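PDB 6DX2: RNA-dependent RNA polymerase from Dera Ghazi Khan orthonairovirus, which probably copies viral RNA as part of the full-length L protein, of which this piece is the viral OTU domain, a cysteine protease linked to deubiquitination. Local coordinates for residues Asn14-Tyr19 / Gln75-Lys80; Ser67-Asn72 / Asp88-Met93; Ile117-Asp122 / Val128-Tyr133. All blocks are in the same frame, centred on the assembly; numbering follows the deposited sequence.

In the fold
The three contacts run through one viral OTU domain, from its helices to its mixed sheet. Contact 1 and contact 2 have centres about 16 Å apart. They interleave along the chain, because residues 67-72 fall between the two segments of contact 1. Cys-76 packs on Phe-68 and Ala-69, and Ala-79 on Tyr-89, so helices 58-71, 77-82 and 86-93 form one connected group. Contact 3 comes later in the chain, its centre about 15 Å from that of contact 1. Contact 1 bridges sheet and helices at the surface: strand 18-21 neighbours strand 127-133, and helix 77-82 lies among the helices. Contacts 2 and 3, about 24 Å apart between centres, lie on opposite sides of the chain's centre.

Contact 1: Asn14-Tyr19 / Gln75-Lys80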
loop_
_atom_site.group_PDB
_atom_site.type_symbol
_atom_site.label_atom_id
_atom_site.label_comp_id
_atom_site.label_asym_id
_atom_site.label_seq_id
_atom_site.Cartn_x
_atom_site.Cartn_y
_atom_site.Cartn_z
ATOM N N ASN A 14 2.290 -5.486 -15.324
ATOM C CA ASN A 14 1.259 -6.169 -16.090
ATOM C C ASN A 14 0.434 -5.121 -16.835
ATOM O O ASN A 14 0.643 -3.905 -16.696
ATOM C CB ASN A 14 0.445 -7.096 -15.175
ATOM C CG ASN A 14 -0.369 -6.359 -14.127
ATOM O OD1 ASN A 14 -0.744 -5.205 -14.298
ATOM N ND2 ASN A 14 -0.656 -7.037 -13.033
ATOM N N ILE A 15 -0.514 -5.580 -17.660
ATOM C CA ILE A 15 -1.288 -4.632 -18.453
ATOM C C ILE A 15 -2.229 -3.809 -17.581
ATOM O O ILE A 15 -2.677 -2.733 -18.003
ATOM C CB ILE A 15 -2.043 -5.363 -19.590
ATOM C CG1 ILE A 15 -2.260 -4.427 -20.788
ATOM C CG2 ILE A 15 -3.365 -5.990 -19.092
ATOM C CD1 ILE A 15 -1.006 -3.735 -21.254
ATOM N N GLU A 16 -2.503 -4.261 -16.354
ATOM C CA GLU A 16 -3.318 -3.493 -15.420
ATOM C C GLU A 16 -2.567 -2.321 -14.800
ATOM O O GLU A 16 -3.172 -1.543 -14.044
ATOM C CB GLU A 16 -3.856 -4.413 -14.316
ATOM C CG GLU A 16 -5.046 -5.264 -14.764
ATOM C CD GLU A 16 -5.361 -6.411 -13.810
ATOM O OE1 GLU A 16 -4.787 -6.438 -12.698
ATOM O OE2 GLU A 16 -6.185 -7.285 -14.178
ATOM N N GLY A 17 -1.275 -2.163 -15.101
ATOM C CA GLY A 17 -0.501 -1.112 -14.491
ATOM C C GLY A 17 0.061 -1.439 -13.131
ATOM O O GLY A 17 0.524 -0.524 -12.430
ATOM N N VAL A 18 0.013 -2.709 -12.700
ATOM C CA VAL A 18 0.606 -3.125 -11.441
ATOM C C VAL A 18 1.961 -3.735 -11.748
ATOM O O VAL A 18 2.097 -4.541 -12.673
ATOM C CB VAL A 18 -0.306 -4.135 -10.704
ATOM C CG1 VAL A 18 0.295 -4.597 -9.405
ATOM C CG2 VAL A 18 -1.758 -3.586 -10.546
ATOM N N TYR A 19 2.974 -3.333 -11.005
ATOM C CA TYR A 19 4.305 -3.851 -11.227
ATOM C C TYR A 19 4.681 -4.854 -10.163
ATOM O O TYR A 19 4.332 -4.704 -8.975
ATOM C CB TYR A 19 5.340 -2.757 -11.181
ATOM C CG TYR A 19 5.124 -1.586 -12.103
ATOM C CD1 TYR A 19 4.219 -0.597 -11.768
ATOM C CD2 TYR A 19 5.928 -1.431 -13.258
ATOM C CE1 TYR A 19 4.061 0.537 -12.543
ATOM C CE2 TYR A 19 5.776 -0.286 -14.080
ATOM C CZ TYR A 19 4.841 0.664 -13.731
ATOM O OH TYR A 19 4.688 1.827 -14.425
ATOM N N GLN A 75 -12.022 1.801 -12.586
ATOM C CA GLN A 75 -10.589 1.749 -12.346
ATOM C C GLN A 75 -10.213 0.990 -11.069
ATOM O O GLN A 75 -9.027 0.802 -10.796
ATOM C CB GLN A 75 -10.032 3.166 -12.243
ATOM C CG GLN A 75 -10.540 4.079 -13.367
ATOM C CD GLN A 75 -10.319 3.487 -14.752
ATOM O OE1 GLN A 75 -11.278 3.224 -15.508
ATOM N NE2 GLN A 75 -9.048 3.271 -15.097
ATOM N N CYS A 76 -11.186 0.563 -10.273
ATOM C CA CYS A 76 -10.906 -0.179 -9.040
ATOM C C CYS A 76 -10.854 -1.674 -9.357
ATOM O O CYS A 76 -11.761 -2.444 -9.014
ATOM C CB CYS A 76 -11.988 0.125 -8.011
ATOM S SG CYS A 76 -12.022 1.905 -7.543
ATOM N N VAL A 77 -9.809 -2.057 -10.101
ATOM C CA VAL A 77 -9.809 -3.383 -10.737
ATOM C C VAL A 77 -9.904 -4.477 -9.680
ATOM O O VAL A 77 -10.725 -5.408 -9.791
ATOM C CB VAL A 77 -8.545 -3.568 -11.603
ATOM C CG1 VAL A 77 -8.421 -5.000 -12.141
ATOM C CG2 VAL A 77 -8.530 -2.567 -12.739
ATOM N N GLN A 78 -9.064 -4.381 -8.635
ATOM C CA GLN A 78 -9.040 -5.457 -7.660
ATOM C C GLN A 78 -10.296 -5.443 -6.812
ATOM O O GLN A 78 -10.838 -6.503 -6.487
ATOM C CB GLN A 78 -7.787 -5.366 -6.785
ATOM C CG GLN A 78 -6.458 -5.599 -7.520
ATOM C CD GLN A 78 -6.358 -6.963 -8.211
ATOM O OE1 GLN A 78 -6.569 -7.087 -9.431
ATOM N NE2 GLN A 78 -6.032 -7.991 -7.437
ATOM N N ALA A 79 -10.796 -4.248 -6.471
ATOM C CA ALA A 79 -12.030 -4.160 -5.704
ATOM C C ALA A 79 -13.187 -4.847 -6.422
ATOM O O ALA A 79 -13.999 -5.522 -5.781
ATOM C CB ALA A 79 -12.384 -2.702 -5.435
ATOM N N LYS A 80 -13.270 -4.686 -7.754
ATOM C CA LYS A 80 -14.305 -5.321 -8.577
ATOM C C LYS A 80 -14.272 -6.838 -8.536
ATOM O O LYS A 80 -15.290 -7.470 -8.827
ATOM C CB LYS A 80 -14.148 -4.846 -10.017
ATOM C CG LYS A 80 -14.664 -3.453 -10.263
ATOM C CD LYS A 80 -14.796 -3.215 -11.765
ATOM C CE LYS A 80 -13.511 -2.655 -12.374
ATOM N NZ LYS A 80 -13.627 -2.305 -13.849
#
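Glu-16 reaches across to Val-77 and Gln-78 with the end of its side chain. Its carboxylate carbon CD lies 3.8 Å from Val-77 CG1, and both carboxylate oxygens are close to the same methyl. Val-77 presents this methyl because CG1 stands anti to the backbone N (chi1 173°). The second touch is polar but not a bond: Glu-16 OE1 lies 3.8 Å from Gln-78 OE1. The two side chains cross at about a right angle, with their carboxylate and amide planes 45° apart. Two oxygens facing each other would probably repel slightly. The contact is small and lies at the surface.

Behind Glu-16 stands a tight turn. Residues Asn-14 to Gly-17 form a type I beta turn, closed by the bond from Gly-17 N to Asn-14 O (3.0 Å). Asn-14 N in turn donates to Val-18 O at 2.8 Å. With Gly-17 at a positive phi of 84°, this is the type I turn plus G1 bulge that links the paired strands 12-13 and 18-21 in a beta hairpin. The side chain of Asn-14 folds back over the turn. Its OD1 accepts from Val-18 N at 3.1 Å, with the donor above the carbonyl plane, and takes a weak bond from Glu-16 N. The turn sets where Glu-16 leaves the backbone, and its carboxylate projects from the hairpin tip.

On the other side, Cys-76 is the centre of an inverse gamma turn just ahead of helix 77-82. Lys-80 N bonds to Cys-76 O at 3.0 Å in the first turn of that helix. Helix 102-112 lies beneath: Glu-106 accepts from Gln-78 N through OE1 and also touches Val-77. Val-18, just past the turn, packs on Thr-131 and Tyr-133 of the neighbouring strand.

Contact 2: Ser67-Asn72 / Asp88-Met93; sequences SFAAAN and DYRADM
Ala-69 and Ala-70 of helix 58-71 meet Tyr-89 and Arg-90 of helix 86-93. The short helical segments run antiparallel, with axes 169° apart in direction and 9.8 Å apart at closest approach. Phe-68 turns its ring to helix 102-112 instead, so the interface begins one residue later.

Ala-69 points its methyl into the gap. Ala-69 CB sits at the edge of the Tyr-89 ring, near the ring plane, 3.8 Å from Tyr-89 CD2. Ala-69 CB also lies 4.0 Å from Arg-90 CG. Met-93 CB covers one face of the Tyr-89 ring. The hydroxyl of Tyr-89 is anchored beyond the pair by a bond to Glu-104 OE2.

Ala-70 meets the outer part of Arg-90. Ala-70 CB lies over one face of the guanidinium, offset toward the rim, and 3.7 Å from Arg-90 NE. The arginine bends at chi3 (-93°), which turns one face of the guanidinium to the Ala-70 methyl. Arg-90 NH2 bonds to Ser-86 OG, one turn earlier in its own helix.

Elsewhere the two helices share a polar bond, from Lys-62 NZ to Met-93 O. Between residues 67-72 and 88-93 the chemistry is wholly van der Waals. Two small methyls meet a ring edge and a guanidinium face, while the polar ends are held elsewhere. Shape, rather than charge pairing, therefore sets the fit of these two segments.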
loop_
_atom_site.group_PDB
_atom_site.type_symbol
_atom_site.label_atom_id
_atom_site.label_comp_id
_atom_site.label_asym_id
_atom_site.label_seq_id
_atom_site.Cartn_x
_atom_site.Cartn_y
_atom_site.Cartn_z
ATOM N N SER A 67 -14.228 8.083 -2.109
ATOM C CA SER A 67 -14.631 9.009 -3.161
ATOM C C SER A 67 -14.150 8.508 -4.511
ATOM O O SER A 67 -14.894 8.586 -5.511
ATOM C CB SER A 67 -14.090 10.423 -2.890
ATOM O OG SER A 67 -12.767 10.593 -3.403
ATOM N N PHE A 68 -12.925 7.967 -4.548
ATOM C CA PHE A 68 -12.434 7.412 -5.800
ATOM C C PHE A 68 -13.307 6.236 -6.240
ATOM O O PHE A 68 -13.631 6.115 -7.419
ATOM C CB PHE A 68 -10.968 7.001 -5.679
ATOM C CG PHE A 68 -10.343 6.675 -6.995
ATOM C CD1 PHE A 68 -9.750 7.667 -7.769
ATOM C CD2 PHE A 68 -10.422 5.374 -7.500
ATOM C CE1 PHE A 68 -9.194 7.368 -9.003
ATOM C CE2 PHE A 68 -9.880 5.070 -8.734
ATOM C CZ PHE A 68 -9.240 6.067 -9.477
ATOM N N ALA A 69 -13.642 5.327 -5.309
ATOM C CA ALA A 69 -14.451 4.153 -5.643
ATOM C C ALA A 69 -15.829 4.553 -6.165
ATOM O O ALA A 69 -16.375 3.902 -7.060
ATOM C CB ALA A 69 -14.569 3.237 -4.401
ATOM N N ALA A 70 -16.407 5.628 -5.622
ATOM C CA ALA A 70 -17.716 6.098 -6.058
ATOM C C ALA A 70 -17.673 6.700 -7.466
ATOM O O ALA A 70 -18.593 6.474 -8.283
ATOM C CB ALA A 70 -18.244 7.116 -5.043
ATOM N N ALA A 71 -16.620 7.469 -7.766
ATOM C CA ALA A 71 -16.558 8.177 -9.034
ATOM C C ALA A 71 -15.908 7.364 -10.140
ATOM O O ALA A 71 -16.172 7.624 -11.319
ATOM C CB ALA A 71 -15.786 9.483 -8.879
ATOM N N ASN A 72 -15.067 6.398 -9.797
ATOM C CA ASN A 72 -14.178 5.742 -10.745
ATOM C C ASN A 72 -14.141 4.242 -10.497
ATOM O O ASN A 72 -13.078 3.624 -10.481
ATOM C CB ASN A 72 -12.755 6.286 -10.624
ATOM C CG ASN A 72 -12.628 7.598 -11.274
ATOM O OD1 ASN A 72 -13.248 7.804 -12.305
ATOM N ND2 ASN A 72 -11.867 8.520 -10.678
ATOM N N ASP A 88 -21.383 -1.542 -2.178
ATOM C CA ASP A 88 -20.967 -2.617 -1.276
ATOM C C ASP A 88 -19.523 -2.429 -0.802
ATOM O O ASP A 88 -19.230 -2.607 0.389
ATOM C CB ASP A 88 -21.104 -3.975 -1.964
ATOM C CG ASP A 88 -22.548 -4.328 -2.300
ATOM O OD1 ASP A 88 -23.478 -3.693 -1.741
ATOM O OD2 ASP A 88 -22.743 -5.231 -3.143
ATOM N N TYR A 89 -18.606 -2.085 -1.724
ATOM C CA TYR A 89 -17.218 -1.907 -1.342
ATOM C C TYR A 89 -17.094 -0.804 -0.301
ATOM O O TYR A 89 -16.430 -0.978 0.745
ATOM C CB TYR A 89 -16.344 -1.587 -2.560
ATOM C CG TYR A 89 -14.916 -1.176 -2.147
ATOM C CD1 TYR A 89 -14.044 -2.086 -1.551
ATOM C CD2 TYR A 89 -14.476 0.121 -2.311
ATOM C CE1 TYR A 89 -12.816 -1.716 -1.131
ATOM C CE2 TYR A 89 -13.214 0.492 -1.903
ATOM C CZ TYR A 89 -12.384 -0.433 -1.319
ATOM O OH TYR A 89 -11.121 -0.066 -0.919
ATOM N N ARG A 90 -17.716 0.350 -0.569
ATOM C CA ARG A 90 -17.492 1.477 0.332
ATOM C C ARG A 90 -18.048 1.192 1.715
ATOM O O ARG A 90 -17.426 1.554 2.715
ATOM C CB ARG A 90 -18.093 2.757 -0.234
ATOM C CG ARG A 90 -17.312 3.246 -1.440
ATOM C CD ARG A 90 -18.050 4.465 -2.034
ATOM N NE ARG A 90 -18.977 4.095 -3.101
ATOM C CZ ARG A 90 -20.276 4.382 -3.091
ATOM N NH1 ARG A 90 -20.797 5.032 -2.057
ATOM N NH2 ARG A 90 -21.042 4.016 -4.110
ATOM N N ALA A 91 -19.184 0.502 1.795
ATOM C CA ALA A 91 -19.791 0.223 3.097
ATOM C C ALA A 91 -18.905 -0.703 3.929
ATOM O O ALA A 91 -18.793 -0.545 5.153
ATOM C CB ALA A 91 -21.181 -0.388 2.912
ATOM N N ASP A 92 -18.273 -1.675 3.283
ATOM C CA ASP A 92 -17.369 -2.576 3.996
ATOM C C ASP A 92 -16.073 -1.867 4.387
ATOM O O ASP A 92 -15.648 -1.918 5.540
ATOM C CB ASP A 92 -17.049 -3.783 3.120
ATOM C CG ASP A 92 -16.601 -4.981 3.928
ATOM O OD1 ASP A 92 -17.054 -5.100 5.090
ATOM O OD2 ASP A 92 -15.795 -5.792 3.414
ATOM N N MET A 93 -15.424 -1.215 3.420
ATOM C CA MET A 93 -14.118 -0.608 3.670
ATOM C C MET A 93 -14.205 0.471 4.743
ATOM O O MET A 93 -13.246 0.650 5.511
ATOM C CB MET A 93 -13.557 -0.048 2.342
ATOM C CG MET A 93 -12.229 0.611 2.380
ATOM S SD MET A 93 -12.347 2.362 2.864
ATOM C CE MET A 93 -13.157 3.050 1.409
#

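Contact 3: Ile117-Asp122 / Val128-Tyr133; sequences ILWEAD and VTATKY
Ile-117 and Lys-132 form one end of a closely packed face, and Trp-119 and Ala-130 continue it. Ile-117 CG1 lies 3.7 Å from Lys-132 CG, with the isoleucine against the aliphatic part of the lysine. Bends at chi3 and chi4 carry the lysine's NZ away, to the carbonyls of Gly-134 and Gly-136. Next along, Trp-119 CE3 is 3.5 Å from Ala-130 CB. Ile-117 CG2 covers one face of the same indole. Trp-119 NE1 is bonded to Asn-143 OD1, and the ring also meets Phe-25 and Phe-31.

The two strands form an antiparallel beta hairpin inside the mixed sheet of the OTU domain, between strands 18-21 and 142-147. Leu-118 and Thr-131 bond to each other both ways, with Leu-118 N to Thr-131 O at 2.8 Å. Toward the hairpin turn the regular ladder breaks. Val-128 and Thr-129 both face Glu-120 in a classic beta bulge, and Glu-120 O accepts from both their N atoms.

On the other face Leu-118 CD1 lies 4.1 Å from Tyr-133 CE2, and these buried side chains close one end. The end at Glu-120, Thr-129 and Thr-131 is looser and wetter. The extended Glu-120 side chain crosses Thr-129 at a slant. A chi1 of 75° turns Thr-129 OG1 toward Glu-120 and a water. This water, not a direct bond, joins them: it donates to Glu-120 OE1 at 2.6 Å and accepts from Thr-129 OG1 at 2.8 Å. It also donates to Leu-118 O and bonds Thr-131 OG1, which has a further partner in Asn-20 OD1. Exposed Val-128 rests its CG2 3.6 Å from Asp-122 N.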
loop_
_atom_site.group_PDB
_atom_site.type_symbol
_atom_site.label_atom_id
_atom_site.label_comp_id
_atom_site.label_asym_id
_atom_site.label_seq_id
_atom_site.Cartn_x
_atom_site.Cartn_y
_atom_site.Cartn_z
ATOM N N ILE A 117 3.979 0.857 -2.595
ATOM C CA ILE A 117 4.626 -0.433 -2.801
ATOM C C ILE A 117 4.341 -1.313 -1.603
ATOM O O ILE A 117 4.558 -0.896 -0.458
ATOM C CB ILE A 117 6.137 -0.279 -3.015
ATOM C CG1 ILE A 117 6.359 0.593 -4.230
ATOM C CG2 ILE A 117 6.832 -1.673 -3.120
ATOM C CD1 ILE A 117 7.882 0.961 -4.439
ATOM N N LEU A 118 3.849 -2.523 -1.864
ATOM C CA LEU A 118 3.610 -3.490 -0.805
ATOM C C LEU A 118 4.772 -4.456 -0.836
ATOM O O LEU A 118 4.923 -5.224 -1.792
ATOM C CB LEU A 118 2.283 -4.229 -0.978
ATOM C CG LEU A 118 1.030 -3.363 -1.161
ATOM C CD1 LEU A 118 -0.304 -4.226 -1.165
ATOM C CD2 LEU A 118 0.993 -2.236 -0.125
ATOM N N TRP A 119 5.614 -4.412 0.210
ATOM C CA TRP A 119 6.745 -5.317 0.305
ATOM C C TRP A 119 6.300 -6.448 1.220
ATOM O O TRP A 119 6.211 -6.277 2.440
ATOM C CB TRP A 119 7.952 -4.613 0.919
ATOM C CG TRP A 119 8.449 -3.405 0.141
ATOM C CD1 TRP A 119 8.087 -2.084 0.337
ATOM C CD2 TRP A 119 9.399 -3.407 -0.931
ATOM N NE1 TRP A 119 8.789 -1.272 -0.513
ATOM C CE2 TRP A 119 9.595 -2.055 -1.309
ATOM C CE3 TRP A 119 10.114 -4.413 -1.592
ATOM C CZ2 TRP A 119 10.411 -1.674 -2.358
ATOM C CZ3 TRP A 119 10.979 -4.018 -2.654
ATOM C CH2 TRP A 119 11.115 -2.674 -3.012
ATOM N N GLU A 120 6.019 -7.612 0.648
ATOM C CA GLU A 120 5.699 -8.774 1.460
ATOM C C GLU A 120 6.991 -9.405 1.931
ATOM O O GLU A 120 7.837 -9.809 1.120
ATOM C CB GLU A 120 4.834 -9.762 0.686
ATOM C CG GLU A 120 3.360 -9.305 0.719
ATOM C CD GLU A 120 2.469 -9.962 -0.324
ATOM O OE1 GLU A 120 1.947 -9.233 -1.206
ATOM O OE2 GLU A 120 2.285 -11.200 -0.252
ATOM N N ALA A 121 7.095 -9.545 3.272
ATOM C CA ALA A 121 8.298 -9.948 3.961
ATOM C C ALA A 121 8.020 -11.198 4.770
ATOM O O ALA A 121 6.912 -11.373 5.308
ATOM C CB ALA A 121 8.790 -8.832 4.916
ATOM N N ASP A 122 9.049 -12.043 4.913
ATOM C CA ASP A 122 8.956 -13.091 5.920
ATOM C C ASP A 122 9.338 -12.553 7.313
ATOM O O ASP A 122 9.633 -11.364 7.498
ATOM C CB ASP A 122 9.820 -14.296 5.534
ATOM C CG ASP A 122 11.323 -13.958 5.450
ATOM O OD1 ASP A 122 12.059 -14.720 4.782
ATOM O OD2 ASP A 122 11.767 -12.944 6.032
ATOM N N VAL A 128 9.573 -11.275 0.057
ATOM C CA VAL A 128 9.048 -12.457 -0.611
ATOM C C VAL A 128 8.340 -12.086 -1.905
ATOM O O VAL A 128 8.467 -12.784 -2.908
ATOM C CB VAL A 128 8.109 -13.261 0.318
ATOM C CG1 VAL A 128 7.823 -14.627 -0.297
ATOM C CG2 VAL A 128 8.780 -13.481 1.646
ATOM N N THR A 129 7.593 -10.987 -1.897
ATOM C CA THR A 129 6.986 -10.437 -3.097
ATOM C C THR A 129 7.041 -8.920 -2.965
ATOM O O THR A 129 6.926 -8.388 -1.857
ATOM C CB THR A 129 5.513 -10.890 -3.283
ATOM O OG1 THR A 129 4.675 -10.189 -2.363
ATOM C CG2 THR A 129 5.308 -12.380 -3.050
ATOM N N ALA A 130 7.203 -8.202 -4.087
ATOM C CA ALA A 130 7.007 -6.747 -4.051
ATOM C C ALA A 130 6.057 -6.353 -5.168
ATOM O O ALA A 130 6.211 -6.808 -6.310
ATOM C CB ALA A 130 8.280 -5.955 -4.192
ATOM N N THR A 131 5.088 -5.506 -4.838
ATOM C CA THR A 131 4.064 -5.093 -5.796
ATOM C C THR A 131 3.955 -3.590 -5.742
ATOM O O THR A 131 3.828 -3.023 -4.668
ATOM C CB THR A 131 2.728 -5.743 -5.470
ATOM O OG1 THR A 131 2.915 -7.159 -5.376
ATOM C CG2 THR A 131 1.733 -5.495 -6.557
ATOM N N LYS A 132 4.037 -2.932 -6.893
ATOM C CA LYS A 132 4.082 -1.484 -6.914
ATOM C C LYS A 132 2.866 -0.985 -7.675
ATOM O O LYS A 132 2.595 -1.427 -8.800
ATOM C CB LYS A 132 5.374 -1.016 -7.548
ATOM C CG LYS A 132 5.458 0.506 -7.776
ATOM C CD LYS A 132 6.906 0.941 -8.149
ATOM C CE LYS A 132 7.086 0.763 -9.680
ATOM N NZ LYS A 132 6.555 1.976 -10.455
ATOM N N TYR A 133 2.149 -0.057 -7.066
ATOM C CA TYR A 133 0.937 0.522 -7.642
ATOM C C TYR A 133 1.280 1.967 -7.973
ATOM O O TYR A 133 1.534 2.756 -7.067
ATOM C CB TYR A 133 -0.219 0.464 -6.650
ATOM C CG TYR A 133 -0.636 -0.942 -6.362
ATOM C CD1 TYR A 133 -1.586 -1.559 -7.136
ATOM C CD2 TYR A 133 -0.045 -1.673 -5.312
ATOM C CE1 TYR A 133 -1.985 -2.869 -6.889
ATOM C CE2 TYR A 133 -0.441 -3.014 -5.083
ATOM C CZ TYR A 133 -1.374 -3.569 -5.889
ATOM O OH TYR A 133 -1.796 -4.861 -5.718
HETATM O O HOH W 1 3.544 -7.652 -2.610
#